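Local coordinates for protein aminomethyltransferase (Bartonella henselae, PDB 3GIR) that belongs to the aminomethyltransferase (glycine cleavage T-protein) family, joining a folate-binding-type domain to a C-terminal beta-barrel domain in a single chain, at residues Asn265-Thr268 against Pro269-Pro273; Tyr355-Val358 against Ala359-Val362. One frame throughout, in Å; residues are numbered along the deposited sequence.

Contact 1. Residues Asn265-Thr268 against Pro269-Pro273; sequences NDIT and PDTTP
Thr268 and Thr271 both turn the hydroxyl into the place between their own backbone N and carbonyl carbon (chi1 74° and 60°), and these two rotations let each OG1 accept a backbone N-H across a tight turn. Thr271 OG1 takes the N-H of Thr268 at 2.9 Å in a nearly straight bond. Thr268 OG1 takes the N-H of Asp270 at 3.0 Å, more bent at 146°, which makes an ST turn at Thr268. Between them runs the main-chain bond of a type I beta turn from Thr268 to Thr271, with Thr271 N 3.0 Å from Thr268 O. Pro269 and Asp270 occupy the two central corners, the proline ring fixing phi at the first of them. Two side-chain bonds thus reinforce one backbone bond, and Thr268 is gripped through its N, O and OG1 at once. Two carbons also close on Thr268 OG1: the methyl Thr271 CG2 at 3.8 Å and Asp270 CB at 3.6 Å. Ahead of the turn, the Ile267 side chain crosses that of Thr271 at about a right angle, with Ile267 CB 3.7 Å from Thr271 OG1. The turn belongs to the irregular link between helices 248-257 and 284-289. There Ile267 packs on Tyr116 of strand 114-120 and Asp129 of strand 126-136, Thr271 shares a backbone hydrogen bond with Ile126, and Asp266 OD2 forms a salt bridge with Arg255 of helix 248-257 while its OD1 bonds Ser340 and Thr339 of strand 334-344.

Contact 2. Residues Tyr355-Val358 against Ala359-Val362; sequences YVPV and AWKV
Two backbone hydrogen bonds close the chain on itself here: Trp360 N gives its hydrogen to Pro357 O at 2.9 Å, and Lys361 N gives its own to Val358 O at 3.1 Å. Both are i to i+3 bonds, and in each the donor stands above the carbonyl plane. Apolar contacts pair the side chains three to four residues apart. The Pro357 ring lies obliquely against the benzo part of the Trp360 indole, Pro357 CG 3.7 Å from Trp360 CE3, with CB and CD nearly as near to that atom. Val356 CG2 meets not the ring but Trp360 CB, at 4.0 Å. At the solvent side, Lys361 CG sits between its backbone N and carbonyl carbon (chi1 85°), which lays CG 3.4 Å from Val358 O; the chain then runs extended, and CE meets Val358 CG2 at 3.9 Å. Beyond the two segments, Ile335 of strand 334-344 meets both Pro357 and Trp360, and Val311 of strand 309-315 meets Val356. Consecutive i to i+3 bonds are the mark of a short 3-10 turn, which here follows strand 349-356 and leads toward strand 366-371 in the T-protein C-terminal barrel domain.

Overall arrangement
Contact 1 is partly buried, its centre about 13 Å from the centre of the chain, whereas contact 2 lies at the surface, its centre about 24 Å away from that point. Both use i to i+3 backbone bonds, but residues 265-273 add threonine hydroxyls that accept backbone N-H groups, and residues 355-362 add proline, valine and tryptophan packing. Contact 1 belongs to the folate-binding domain and contact 2 to the C-terminal barrel domain, yet they meet through Tyr355, whose OH lies 2.7 Å from Asp266 O, a probable hydrogen bond, and 3.5 Å from Thr271 CG2. The end of strand 349-356 thus borders the loop of contact 1 and continues into the turn of contact 2.

Contact 1. Residues Asn265-Thr268 against Pro269-Pro273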
loop_
_atom_site.group_PDB
_atom_site.type_symbol
_atom_site.label_atom_id
_atom_site.label_comp_id
_atom_site.label_asym_id
_atom_site.label_seq_id
_atom_site.Cartn_x
_atom_site.Cartn_y
_atom_site.Cartn_z
ATOM N N ASN A 265 10.117 -3.461 0.028
ATOM C CA ASN A 265 10.188 -4.906 0.280
ATOM C C ASN A 265 9.918 -5.637 -1.015
ATOM O O ASN A 265 10.835 -6.141 -1.685
ATOM C CB ASN A 265 9.160 -5.369 1.306
ATOM C CG ASN A 265 9.603 -5.151 2.754
ATOM O OD1 ASN A 265 10.219 -4.125 3.084
ATOM N ND2 ASN A 265 9.230 -6.068 3.630
ATOM N N ASP A 266 8.661 -5.640 -1.413
ATOM C CA ASP A 266 8.231 -6.420 -2.560
ATOM C C ASP A 266 8.367 -5.782 -3.906
ATOM O O ASP A 266 8.265 -6.462 -4.909
ATOM C CB ASP A 266 6.774 -6.796 -2.370
ATOM C CG ASP A 266 6.497 -7.260 -0.961
ATOM O OD1 ASP A 266 7.109 -8.261 -0.475
ATOM O OD2 ASP A 266 5.687 -6.556 -0.307
ATOM N N ILE A 267 8.446 -4.461 -3.936
ATOM C CA ILE A 267 8.691 -3.699 -5.146
ATOM C C ILE A 267 9.731 -2.662 -4.796
ATOM O O ILE A 267 9.704 -2.112 -3.680
ATOM C CB ILE A 267 7.424 -3.116 -5.736
ATOM C CG1 ILE A 267 6.579 -2.368 -4.700
ATOM C CG2 ILE A 267 6.582 -4.257 -6.376
ATOM C CD1 ILE A 267 5.277 -1.734 -5.288
ATOM N N THR A 268 10.589 -2.351 -5.758
ATOM C CA THR A 268 11.676 -1.426 -5.563
ATOM C C THR A 268 11.979 -0.806 -6.941
ATOM O O THR A 268 11.420 -1.231 -7.965
ATOM C CB THR A 268 12.931 -2.130 -5.048
ATOM O OG1 THR A 268 13.485 -2.854 -6.139
ATOM C CG2 THR A 268 12.654 -3.098 -3.897
ATOM N N PRO A 269 12.850 0.202 -6.975
ATOM C CA PRO A 269 13.231 0.747 -8.284
ATOM C C PRO A 269 13.955 -0.223 -9.194
ATOM O O PRO A 269 14.104 0.075 -10.381
ATOM C CB PRO A 269 14.150 1.912 -7.901
ATOM C CG PRO A 269 13.741 2.258 -6.600
ATOM C CD PRO A 269 13.430 0.967 -5.901
ATOM N N ASP A 270 14.311 -1.396 -8.668
ATOM C CA ASP A 270 14.869 -2.497 -9.465
ATOM C C ASP A 270 13.855 -3.516 -10.019
ATOM O O ASP A 270 14.231 -4.477 -10.722
ATOM C CB ASP A 270 16.012 -3.160 -8.672
ATOM C CG ASP A 270 17.219 -2.223 -8.518
ATOM O OD1 ASP A 270 17.580 -1.535 -9.499
ATOM O OD2 ASP A 270 17.789 -2.155 -7.413
ATOM N N THR A 271 12.559 -3.367 -9.698
ATOM C CA THR A 271 11.537 -4.248 -10.149
ATOM C C THR A 271 10.600 -3.453 -11.029
ATOM O O THR A 271 10.034 -2.436 -10.613
ATOM C CB THR A 271 10.696 -4.816 -8.923
ATOM O OG1 THR A 271 10.062 -3.754 -8.190
ATOM C CG2 THR A 271 11.565 -5.639 -7.937
ATOM N N THR A 272 10.426 -3.884 -12.257
ATOM C CA THR A 272 9.414 -3.345 -13.122
ATOM C C THR A 272 8.041 -3.889 -12.759
ATOM O O THR A 272 7.965 -4.875 -12.032
ATOM C CB THR A 272 9.696 -3.693 -14.578
ATOM O OG1 THR A 272 9.455 -5.094 -14.799
ATOM C CG2 THR A 272 11.081 -3.287 -14.983
ATOM N N PRO A 273 6.947 -3.289 -13.279
ATOM C CA PRO A 273 5.655 -3.858 -12.992
ATOM C C PRO A 273 5.496 -5.256 -13.596
ATOM O O PRO A 273 4.687 -6.024 -13.111
ATOM C CB PRO A 273 4.650 -2.873 -13.639
ATOM C CG PRO A 273 5.388 -1.597 -13.605
ATOM C CD PRO A 273 6.830 -1.972 -13.926
#

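Contact 2. Residues Tyr355-Val358 against Ala359-Val362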
loop_
_atom_site.group_PDB
_atom_site.type_symbol
_atom_site.label_atom_id
_atom_site.label_comp_id
_atom_site.label_asym_id
_atom_site.label_seq_id
_atom_site.Cartn_x
_atom_site.Cartn_y
_atom_site.Cartn_z
ATOM N N TYR A 355 10.467 -13.373 -4.677
ATOM C CA TYR A 355 10.842 -13.472 -6.083
ATOM C C TYR A 355 11.477 -14.781 -6.366
ATOM O O TYR A 355 12.364 -15.209 -5.652
ATOM C CB TYR A 355 11.762 -12.346 -6.558
ATOM C CG TYR A 355 10.993 -11.040 -6.761
ATOM C CD1 TYR A 355 10.442 -10.702 -7.985
ATOM C CD2 TYR A 355 10.766 -10.184 -5.690
ATOM C CE1 TYR A 355 9.731 -9.561 -8.161
ATOM C CE2 TYR A 355 10.024 -9.004 -5.890
ATOM C CZ TYR A 355 9.508 -8.724 -7.114
ATOM O OH TYR A 355 8.714 -7.573 -7.340
ATOM N N VAL A 356 11.043 -15.393 -7.471
ATOM C CA VAL A 356 11.634 -16.630 -8.022
ATOM C C VAL A 356 11.758 -16.396 -9.541
ATOM O O VAL A 356 11.048 -15.596 -10.143
ATOM C CB VAL A 356 10.817 -17.869 -7.664
ATOM C CG1 VAL A 356 10.766 -18.119 -6.128
ATOM C CG2 VAL A 356 9.394 -17.835 -8.326
ATOM N N PRO A 357 12.621 -17.187 -10.220
ATOM C CA PRO A 357 12.663 -17.060 -11.649
ATOM C C PRO A 357 11.403 -17.608 -12.267
ATOM O O PRO A 357 10.656 -18.404 -11.653
ATOM C CB PRO A 357 13.897 -17.918 -12.021
ATOM C CG PRO A 357 14.639 -18.135 -10.756
ATOM C CD PRO A 357 13.547 -18.200 -9.732
ATOM N N VAL A 358 11.153 -17.198 -13.509
ATOM C CA VAL A 358 9.911 -17.593 -14.162
ATOM C C VAL A 358 9.658 -19.101 -14.189
ATOM O O VAL A 358 8.524 -19.560 -14.023
ATOM C CB VAL A 358 9.808 -16.909 -15.569
ATOM C CG1 VAL A 358 10.835 -17.403 -16.537
ATOM C CG2 VAL A 358 8.376 -17.041 -16.154
ATOM N N ALA A 359 10.721 -19.871 -14.350
ATOM C CA ALA A 359 10.591 -21.341 -14.325
ATOM C C ALA A 359 10.027 -21.991 -13.086
ATOM O O ALA A 359 9.543 -23.093 -13.134
ATOM C CB ALA A 359 11.939 -22.044 -14.727
ATOM N N TRP A 360 10.063 -21.263 -11.962
ATOM C CA TRP A 360 9.576 -21.738 -10.693
ATOM C C TRP A 360 8.268 -21.113 -10.281
ATOM O O TRP A 360 7.814 -21.343 -9.149
ATOM C CB TRP A 360 10.599 -21.419 -9.605
ATOM C CG TRP A 360 11.807 -22.441 -9.525
ATOM C CD1 TRP A 360 11.901 -23.505 -8.695
ATOM C CD2 TRP A 360 12.963 -22.420 -10.310
ATOM N NE1 TRP A 360 13.053 -24.197 -8.961
ATOM C CE2 TRP A 360 13.746 -23.527 -9.931
ATOM C CE3 TRP A 360 13.417 -21.602 -11.332
ATOM C CZ2 TRP A 360 14.971 -23.825 -10.537
ATOM C CZ3 TRP A 360 14.657 -21.880 -11.927
ATOM C CH2 TRP A 360 15.427 -22.981 -11.491
ATOM N N LYS A 361 7.665 -20.309 -11.154
ATOM C CA LYS A 361 6.485 -19.522 -10.682
ATOM C C LYS A 361 5.187 -20.298 -10.661
ATOM O O LYS A 361 4.178 -19.810 -10.123
ATOM C CB LYS A 361 6.374 -18.212 -11.438
ATOM C CG LYS A 361 5.662 -18.301 -12.737
ATOM C CD LYS A 361 5.287 -16.889 -13.192
ATOM C CE LYS A 361 4.837 -16.866 -14.609
ATOM N NZ LYS A 361 4.597 -15.441 -14.982
ATOM N N VAL A 362 5.148 -21.541 -11.144
ATOM C CA VAL A 362 3.899 -22.285 -11.102
ATOM C C VAL A 362 3.433 -22.577 -9.680
ATOM O O VAL A 362 4.195 -23.046 -8.828
ATOM C CB VAL A 362 3.961 -23.625 -11.926
ATOM C CG1 VAL A 362 2.714 -24.460 -11.770
ATOM C CG2 VAL A 362 4.215 -23.280 -13.371
#